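Local coordinates for penicillin-binding protein 1A (Mycobacterium tuberculosis, PDB 5CXW) that builds the mycobacterial cell wall by polymerising glycan strands and cross-linking their stem peptides, the latter in its penicillin-sensitive C-terminal transpeptidase domain, at residues A168-A173 with N200-G205; R210-A215 with P230-K235; L315-W320 with K349-G354. One frame throughout, in Å; residues are numbered along the deposited sequence.

In the fold
Three contacts follow one another along the transpeptidase domain, none nested in or crossing another. Interaction 1 closes first, folding 200-205 back onto helix 165-176 across 26 largely irregular residues. Interaction 2 comes next: the chain leaves helix 211-222 and comes back at 230-232 to touch its first turn before entering strand 233-237. Interaction 3 closes a 28-residue excursion between strand 315-323 and helix 343-356. Interactions 2 and 3 meet directly, since V211 and A215 pack on A318 and A215 O is probably hydrogen-bonded to S316 OG. Interaction 1 lies on the opposite side of the chain's centre from interaction 3, their centres 24 Å apart, with the I202 side chain about 13 Å from the bound penicillin.

Interaction 1 of 3, residues A168-A173 with N200-G205; sequences AVADAA and NGIVLG
I202 is the residue through which 200-205 reaches helix 165-176, its side chain lying against V169 and A170. The approach begins with N200, which does not touch 168-173 but settles among D126, Y156 and M159, at the edge of helix 152-161. The chain then winds through a short 3-10 segment, and G201 N is held by the side chain of N199. This turn directs I202 at the helix. With CG1 anti to the backbone N (chi1 -174°) and the chain extended beyond it, the longer branch reaches past V169. I202 CG1 lies 4.1 Å from V169 CG1, while the shorter branch, I202 CG2, approaches V169 CB at the same 4.1 Å; the two side chains thus pass alongside each other in opposite directions. At the far end I202 CD1 rests on the helix backbone itself, 3.6 Å from A170 N, with A170 CB 3.7 Å away. P166 borders I202 from the preceding part of the same helix. V203 is nearest to the helix in backbone terms, its CA 7.0 Å from V169 CA, yet its side chain packs on A103 of helix 100-109. L204 is directed to N152, Y156 and K100. The turn closes with a backbone bond from G205 N to I202 O of 3.0 Å, and G205 also makes backbone bonds to T95 and G96. The side-chain contacts are apolar and buried, with no hydrogen bond across the two segments, and they belong to the helical part of a penicillin-binding transpeptidase fold: V169 lies about 12 Å, side chain to side chain, from S97, the probable acyl-ester nucleophile, whose sequence context with K100 fits the SxxK motif of this family.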
loop_
_atom_site.group_PDB
_atom_site.type_symbol
_atom_site.label_atom_id
_atom_site.label_comp_id
_atom_site.label_asym_id
_atom_site.label_seq_id
_atom_site.Cartn_x
_atom_site.Cartn_y
_atom_site.Cartn_z
ATOM N N ALA A 168 -14.148 8.299 -9.532
ATOM C CA ALA A 168 -13.883 6.927 -10.057
ATOM C C ALA A 168 -12.608 6.371 -9.483
ATOM O O ALA A 168 -12.526 5.155 -9.290
ATOM C CB ALA A 168 -13.770 6.910 -11.554
ATOM N N VAL A 169 -11.641 7.243 -9.173
ATOM C CA VAL A 169 -10.410 6.794 -8.499
ATOM C C VAL A 169 -10.720 6.339 -7.070
ATOM O O VAL A 169 -10.291 5.244 -6.622
ATOM C CB VAL A 169 -9.316 7.910 -8.470
ATOM C CG1 VAL A 169 -8.066 7.428 -7.774
ATOM C CG2 VAL A 169 -9.015 8.432 -9.860
ATOM N N ALA A 170 -11.554 7.118 -6.385
ATOM C CA ALA A 170 -11.984 6.761 -5.036
ATOM C C ALA A 170 -12.762 5.450 -5.033
ATOM O O ALA A 170 -12.566 4.614 -4.143
ATOM C CB ALA A 170 -12.878 7.831 -4.441
ATOM N N ASP A 171 -13.670 5.294 -5.980
ATOM C CA ASP A 171 -14.449 4.059 -6.092
ATOM C C ASP A 171 -13.541 2.844 -6.250
ATOM O O ASP A 171 -13.730 1.826 -5.588
ATOM C CB ASP A 171 -15.444 4.129 -7.260
ATOM C CG ASP A 171 -16.575 5.118 -7.028
ATOM O OD1 ASP A 171 -16.754 5.697 -5.899
ATOM O OD2 ASP A 171 -17.347 5.363 -7.993
ATOM N N ALA A 172 -12.599 2.936 -7.177
ATOM C CA ALA A 172 -11.650 1.839 -7.368
ATOM C C ALA A 172 -10.831 1.509 -6.129
ATOM O O ALA A 172 -10.610 0.310 -5.777
ATOM C CB ALA A 172 -10.725 2.149 -8.542
ATOM N N ALA A 173 -10.372 2.561 -5.434
ATOM C CA ALA A 173 -9.544 2.376 -4.268
ATOM C C ALA A 173 -10.347 1.733 -3.161
ATOM O O ALA A 173 -9.936 0.763 -2.533
ATOM C CB ALA A 173 -9.042 3.731 -3.807
ATOM N N ASN A 200 -9.394 16.528 -7.120
ATOM C CA ASN A 200 -8.424 15.964 -8.039
ATOM C C ASN A 200 -7.148 15.479 -7.413
ATOM O O ASN A 200 -6.483 14.598 -7.964
ATOM C CB ASN A 200 -8.087 16.962 -9.090
ATOM C CG ASN A 200 -9.229 17.264 -10.016
ATOM O OD1 ASN A 200 -10.005 16.401 -10.366
ATOM N ND2 ASN A 200 -9.325 18.537 -10.449
ATOM N N GLY A 201 -6.781 15.979 -6.257
ATOM C CA GLY A 201 -5.563 15.518 -5.591
ATOM C C GLY A 201 -5.502 14.044 -5.178
ATOM O O GLY A 201 -4.450 13.545 -4.827
ATOM N N ILE A 202 -6.656 13.391 -5.228
ATOM C CA ILE A 202 -6.746 11.982 -4.885
ATOM C C ILE A 202 -5.707 11.201 -5.693
ATOM O O ILE A 202 -5.130 10.260 -5.154
ATOM C CB ILE A 202 -8.150 11.429 -5.073
ATOM C CG1 ILE A 202 -8.193 9.967 -4.544
ATOM C CG2 ILE A 202 -8.635 11.483 -6.552
ATOM C CD1 ILE A 202 -9.558 9.385 -4.376
ATOM N N VAL A 203 -5.534 11.502 -6.978
ATOM C CA VAL A 203 -4.654 10.665 -7.811
ATOM C C VAL A 203 -3.191 10.790 -7.415
ATOM O O VAL A 203 -2.377 9.901 -7.716
ATOM C CB VAL A 203 -4.862 10.935 -9.343
ATOM C CG1 VAL A 203 -4.401 12.357 -9.763
ATOM C CG2 VAL A 203 -4.191 9.859 -10.196
ATOM N N LEU A 204 -2.844 11.895 -6.775
ATOM C CA LEU A 204 -1.526 12.097 -6.235
ATOM C C LEU A 204 -1.428 11.781 -4.756
ATOM O O LEU A 204 -0.496 12.264 -4.079
ATOM C CB LEU A 204 -1.085 13.506 -6.547
ATOM C CG LEU A 204 -1.109 13.873 -8.058
ATOM C CD1 LEU A 204 -0.651 15.303 -8.275
ATOM C CD2 LEU A 204 -0.333 12.921 -8.916
ATOM N N GLY A 205 -2.369 10.980 -4.259
ATOM C CA GLY A 205 -2.313 10.456 -2.936
ATOM C C GLY A 205 -2.394 11.481 -1.839
ATOM O O GLY A 205 -1.735 11.306 -0.814
#

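Interaction 2 of 3, residues R210-A215 with P230-K235; sequences RVIDMA and PHFVQK
I212 CD1 touches both P230 and F232, 4.0 Å from F232 CZ and 4.3 Å from P230 CB. The isoleucine places its longer branch anti to the backbone N (chi1 -176°) and continues nearly straight (chi2 154°), which carries the terminal methyl away from helix 211-222. F232 comes from the opposite direction: its CG is anti to its own carbonyl carbon (chi1 -68°), and the ring swings toward I212, so that CE1 and CZ meet the methyl obliquely. Y77 meets the same ring edge-to-face. The other branch of I212 has a different neighbour, for CG2 lies 3.9 Å above the R210 guanidinium plane, offset toward its rim.

R210, at the N-cap position, curls over the first turn and grips D213 side-on. R210 NE donates to D213 OD2 from above the carboxylate plane at 2.9 Å, and R210 NH2 donates to D213 OD1, also at 2.9 Å. D213 OD2 additionally receives R210 N through its anti lone pair. R210 NH1 is also hydrogen-bonded to Q90 OE1, and D213 OD1 to A179 N, so the ion pair has further partners. The chemistry is therefore divided: polar groups bind within the helix start and to their surroundings, while cohesion across the contact rests on dispersion and burial of apolar surface.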
loop_
_atom_site.group_PDB
_atom_site.type_symbol
_atom_site.label_atom_id
_atom_site.label_comp_id
_atom_site.label_asym_id
_atom_site.label_seq_id
_atom_site.Cartn_x
_atom_site.Cartn_y
_atom_site.Cartn_z
ATOM N N ARG A 210 -4.258 4.505 5.560
ATOM C CA ARG A 210 -3.330 3.820 6.501
ATOM C C ARG A 210 -2.439 2.857 5.715
ATOM O O ARG A 210 -2.816 2.332 4.663
ATOM C CB ARG A 210 -4.116 3.013 7.514
ATOM C CG ARG A 210 -5.149 3.805 8.321
ATOM C CD ARG A 210 -6.005 2.893 9.212
ATOM N NE ARG A 210 -6.924 2.111 8.375
ATOM C CZ ARG A 210 -7.686 1.098 8.784
ATOM N NH1 ARG A 210 -7.722 0.744 10.051
ATOM N NH2 ARG A 210 -8.503 0.506 7.903
ATOM N N VAL A 211 -1.282 2.564 6.305
ATOM C CA VAL A 211 -0.353 1.602 5.737
ATOM C C VAL A 211 -1.068 0.249 5.602
ATOM O O VAL A 211 -0.916 -0.441 4.577
ATOM C CB VAL A 211 0.891 1.487 6.638
ATOM C CG1 VAL A 211 1.833 0.378 6.199
ATOM C CG2 VAL A 211 1.694 2.780 6.690
ATOM N N ILE A 212 -1.867 -0.158 6.621
ATOM C CA ILE A 212 -2.603 -1.411 6.475
ATOM C C ILE A 212 -3.570 -1.420 5.303
ATOM O O ILE A 212 -3.674 -2.440 4.620
ATOM C CB ILE A 212 -3.298 -1.884 7.793
ATOM C CG1 ILE A 212 -3.977 -3.246 7.602
ATOM C CG2 ILE A 212 -4.277 -0.831 8.347
ATOM C CD1 ILE A 212 -4.072 -4.003 8.940
ATOM N N ASP A 213 -4.223 -0.291 5.016
ATOM C CA ASP A 213 -5.141 -0.185 3.875
ATOM C C ASP A 213 -4.371 -0.417 2.575
ATOM O O ASP A 213 -4.835 -1.100 1.704
ATOM C CB ASP A 213 -5.765 1.229 3.778
ATOM C CG ASP A 213 -6.768 1.523 4.903
ATOM O OD1 ASP A 213 -7.679 0.693 5.116
ATOM O OD2 ASP A 213 -6.698 2.630 5.494
ATOM N N MET A 214 -3.197 0.181 2.462
ATOM C CA MET A 214 -2.409 0.043 1.219
ATOM C C MET A 214 -1.950 -1.436 1.006
ATOM O O MET A 214 -2.059 -1.971 -0.093
ATOM C CB MET A 214 -1.201 0.978 1.207
ATOM C CG MET A 214 -1.566 2.452 1.103
ATOM S SD MET A 214 -2.451 2.874 -0.414
ATOM C CE MET A 214 -1.124 2.753 -1.582
ATOM N N ALA A 215 -1.503 -2.094 2.084
ATOM C CA ALA A 215 -1.100 -3.472 1.972
ATOM C C ALA A 215 -2.274 -4.341 1.552
ATOM O O ALA A 215 -2.146 -5.238 0.671
ATOM C CB ALA A 215 -0.509 -3.979 3.276
ATOM N N PRO A 230 -8.668 -7.696 6.015
ATOM C CA PRO A 230 -7.463 -7.996 6.793
ATOM C C PRO A 230 -7.814 -8.435 8.198
ATOM O O PRO A 230 -8.752 -7.903 8.783
ATOM C CB PRO A 230 -6.668 -6.676 6.816
ATOM C CG PRO A 230 -7.310 -5.796 5.876
ATOM C CD PRO A 230 -8.661 -6.338 5.466
ATOM N N HIS A 231 -7.065 -9.378 8.715
ATOM C CA HIS A 231 -7.335 -9.851 10.088
ATOM C C HIS A 231 -6.092 -10.411 10.691
ATOM O O HIS A 231 -5.177 -10.885 9.986
ATOM C CB HIS A 231 -8.451 -10.893 10.043
ATOM C CG HIS A 231 -8.095 -12.093 9.276
ATOM N ND1 HIS A 231 -8.128 -12.121 7.900
ATOM C CD2 HIS A 231 -7.621 -13.305 9.667
ATOM C CE1 HIS A 231 -7.734 -13.309 7.483
ATOM N NE2 HIS A 231 -7.442 -14.052 8.531
ATOM N N PHE A 232 -6.079 -10.365 12.022
ATOM C CA PHE A 232 -4.953 -10.727 12.852
ATOM C C PHE A 232 -5.181 -12.051 13.630
ATOM O O PHE A 232 -4.234 -12.619 14.127
ATOM C CB PHE A 232 -4.705 -9.630 13.917
ATOM C CG PHE A 232 -4.221 -8.320 13.390
ATOM C CD1 PHE A 232 -5.135 -7.397 12.851
ATOM C CD2 PHE A 232 -2.856 -7.991 13.396
ATOM C CE1 PHE A 232 -4.692 -6.172 12.317
ATOM C CE2 PHE A 232 -2.437 -6.765 12.881
ATOM C CZ PHE A 232 -3.353 -5.868 12.360
ATOM N N VAL A 233 -6.423 -12.488 13.729
ATOM C CA VAL A 233 -6.787 -13.657 14.541
ATOM C C VAL A 233 -7.067 -14.829 13.607
ATOM O O VAL A 233 -7.943 -14.775 12.728
ATOM C CB VAL A 233 -7.995 -13.389 15.407
ATOM C CG1 VAL A 233 -8.423 -14.698 16.080
ATOM C CG2 VAL A 233 -7.723 -12.286 16.461
ATOM N N GLN A 234 -6.290 -15.896 13.815
ATOM C CA GLN A 234 -6.387 -17.159 13.100
ATOM C C GLN A 234 -7.297 -18.153 13.818
ATOM O O GLN A 234 -8.082 -18.854 13.181
ATOM C CB GLN A 234 -4.996 -17.767 12.929
ATOM C CG GLN A 234 -4.926 -19.106 12.202
ATOM C CD GLN A 234 -5.467 -18.991 10.783
ATOM O OE1 GLN A 234 -5.285 -17.961 10.085
ATOM N NE2 GLN A 234 -6.146 -20.018 10.344
ATOM N N LYS A 235 -7.197 -18.222 15.136
ATOM C CA LYS A 235 -7.959 -19.263 15.867
ATOM C C LYS A 235 -8.111 -18.820 17.299
ATOM O O LYS A 235 -7.267 -18.082 17.840
ATOM C CB LYS A 235 -7.245 -20.603 15.760
ATOM C CG LYS A 235 -8.030 -21.771 16.355
ATOM C CD LYS A 235 -7.345 -23.095 16.017
ATOM C CE LYS A 235 -8.066 -24.307 16.550
ATOM N NZ LYS A 235 -7.198 -25.509 16.445
#

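Interaction 3 of 3, residues L315-W320 with K349-G354; sequences LSTAVW and KATMDG
M352 packs on L315 and T317 where helix 343-356 lies against strand 315-323, a buried helix-on-sheet contact of the penicillin-binding transpeptidase fold. The strand is the middle one of a five-stranded antiparallel sheet, and the helix covers one of its faces, running nearly antiparallel to the strand: the axes of the two short segments approach to 9.3 Å at an angle of 156°. Residues alternate accordingly. L315 and T317 point toward helix 343-356, whereas S316 faces away, to Y218 and A219 of helix 211-222 on the other face.

The helix side is led by M352, whose CB does not point straight at the strand but whose side chain folds back on itself at chi2 and chi3 (-74° and -83°), bringing sulfur and methyl round to it. M352 SD lies 3.9 Å from L315 CD2 and 3.1 Å from T317 OG1. The latter is a tight sulfur-to-oxygen approach, not a hydrogen bond across the two segments; the T317 hydroxyl pairs with S66 OG on the neighbouring strand 60-67. T317 divides its two branches between different neighbours, since its CG2, anti to the backbone N, turns to T351 and meets T351 CG2 methyl to methyl at 4.2 Å. The T351 hydroxyl, for its part, bonds to I347 O one turn back, leaving its methyl for the interface. Further along the strand V319 touches I347 and W348 of the same helix.

On another side of the helix a salt bridge spans one turn, K349 NZ to the syn lone pair of D353 OD2 at 2.7 Å. N281 O and A283 N are further partners of its two ends, linking the helix to the loop at 281-283. Back at the sheet, M352 reaches the strand backbone too, with its CE methyl 3.4 Å from L315 O.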
loop_
_atom_site.group_PDB
_atom_site.type_symbol
_atom_site.label_atom_id
_atom_site.label_comp_id
_atom_site.label_asym_id
_atom_site.label_seq_id
_atom_site.Cartn_x
_atom_site.Cartn_y
_atom_site.Cartn_z
ATOM N N LEU A 315 2.361 -12.517 -0.973
ATOM C CA LEU A 315 2.628 -11.540 0.060
ATOM C C LEU A 315 2.593 -10.136 -0.487
ATOM O O LEU A 315 3.197 -9.840 -1.498
ATOM C CB LEU A 315 3.953 -11.789 0.791
ATOM C CG LEU A 315 4.039 -11.116 2.160
ATOM C CD1 LEU A 315 3.074 -11.744 3.167
ATOM C CD2 LEU A 315 5.471 -11.323 2.644
ATOM N N SER A 316 1.807 -9.285 0.183
ATOM C CA SER A 316 1.722 -7.863 -0.156
ATOM C C SER A 316 2.194 -7.041 0.984
ATOM O O SER A 316 1.679 -7.166 2.104
ATOM C CB SER A 316 0.257 -7.476 -0.457
ATOM O OG SER A 316 0.190 -6.050 -0.683
ATOM N N THR A 317 3.204 -6.208 0.740
ATOM C CA THR A 317 3.820 -5.431 1.806
ATOM C C THR A 317 3.823 -3.924 1.453
ATOM O O THR A 317 4.235 -3.515 0.350
ATOM C CB THR A 317 5.261 -5.899 2.096
ATOM O OG1 THR A 317 5.248 -7.287 2.494
ATOM C CG2 THR A 317 5.888 -5.063 3.240
ATOM N N ALA A 318 3.342 -3.123 2.407
ATOM C CA ALA A 318 3.380 -1.692 2.324
ATOM C C ALA A 318 4.378 -1.149 3.374
ATOM O O ALA A 318 4.381 -1.571 4.519
ATOM C CB ALA A 318 2.002 -1.106 2.623
ATOM N N VAL A 319 5.180 -0.176 2.953
ATOM C CA VAL A 319 6.127 0.495 3.833
ATOM C C VAL A 319 5.990 1.989 3.643
ATOM O O VAL A 319 6.045 2.508 2.531
ATOM C CB VAL A 319 7.575 0.155 3.492
ATOM C CG1 VAL A 319 8.544 0.868 4.428
ATOM C CG2 VAL A 319 7.808 -1.396 3.519
ATOM N N TRP A 320 5.926 2.655 4.798
ATOM C CA TRP A 320 5.958 4.117 4.925
ATOM C C TRP A 320 7.149 4.498 5.800
ATOM O O TRP A 320 7.458 3.820 6.764
ATOM C CB TRP A 320 4.662 4.606 5.550
ATOM C CG TRP A 320 4.694 6.047 6.044
ATOM C CD1 TRP A 320 4.383 7.171 5.307
ATOM C CD2 TRP A 320 5.012 6.515 7.359
ATOM N NE1 TRP A 320 4.482 8.293 6.098
ATOM C CE2 TRP A 320 4.893 7.921 7.352
ATOM C CE3 TRP A 320 5.382 5.886 8.553
ATOM C CZ2 TRP A 320 5.076 8.696 8.510
ATOM C CZ3 TRP A 320 5.594 6.648 9.672
ATOM C CH2 TRP A 320 5.433 8.061 9.647
ATOM N N LYS A 349 12.092 -4.299 0.326
ATOM C CA LYS A 349 12.857 -5.390 -0.294
ATOM C C LYS A 349 13.350 -6.386 0.764
ATOM O O LYS A 349 13.282 -7.621 0.593
ATOM C CB LYS A 349 14.042 -4.838 -1.108
ATOM C CG LYS A 349 15.067 -5.950 -1.467
ATOM C CD LYS A 349 16.070 -5.504 -2.506
ATOM C CE LYS A 349 17.237 -6.474 -2.535
ATOM N NZ LYS A 349 16.835 -7.815 -3.071
ATOM N N ALA A 350 13.914 -5.848 1.845
ATOM C CA ALA A 350 14.471 -6.688 2.906
ATOM C C ALA A 350 13.380 -7.470 3.608
ATOM O O ALA A 350 13.556 -8.672 3.904
ATOM C CB ALA A 350 15.222 -5.841 3.894
ATOM N N THR A 351 12.244 -6.831 3.821
ATOM C CA THR A 351 11.125 -7.522 4.471
ATOM C C THR A 351 10.616 -8.637 3.562
ATOM O O THR A 351 10.366 -9.780 4.003
ATOM C CB THR A 351 10.002 -6.516 4.752
ATOM O OG1 THR A 351 10.464 -5.501 5.690
ATOM C CG2 THR A 351 8.781 -7.255 5.387
ATOM N N MET A 352 10.440 -8.299 2.276
ATOM C CA MET A 352 9.910 -9.286 1.310
ATOM C C MET A 352 10.868 -10.480 1.149
ATOM O O MET A 352 10.452 -11.634 1.258
ATOM C CB MET A 352 9.589 -8.652 -0.031
ATOM C CG MET A 352 8.341 -7.750 0.038
ATOM S SD MET A 352 6.802 -8.671 0.155
ATOM C CE MET A 352 6.466 -9.088 -1.564
ATOM N N ASP A 353 12.135 -10.173 0.938
ATOM C CA ASP A 353 13.177 -11.200 0.738
ATOM C C ASP A 353 13.212 -12.132 1.972
ATOM O O ASP A 353 13.215 -13.366 1.864
ATOM C CB ASP A 353 14.559 -10.549 0.534
ATOM C CG ASP A 353 14.757 -9.954 -0.866
ATOM O OD1 ASP A 353 14.011 -10.352 -1.805
ATOM O OD2 ASP A 353 15.735 -9.192 -1.027
ATOM N N GLY A 354 13.235 -11.528 3.159
ATOM C CA GLY A 354 13.223 -12.300 4.380
ATOM C C GLY A 354 11.983 -13.147 4.611
ATOM O O GLY A 354 12.078 -14.295 5.075
#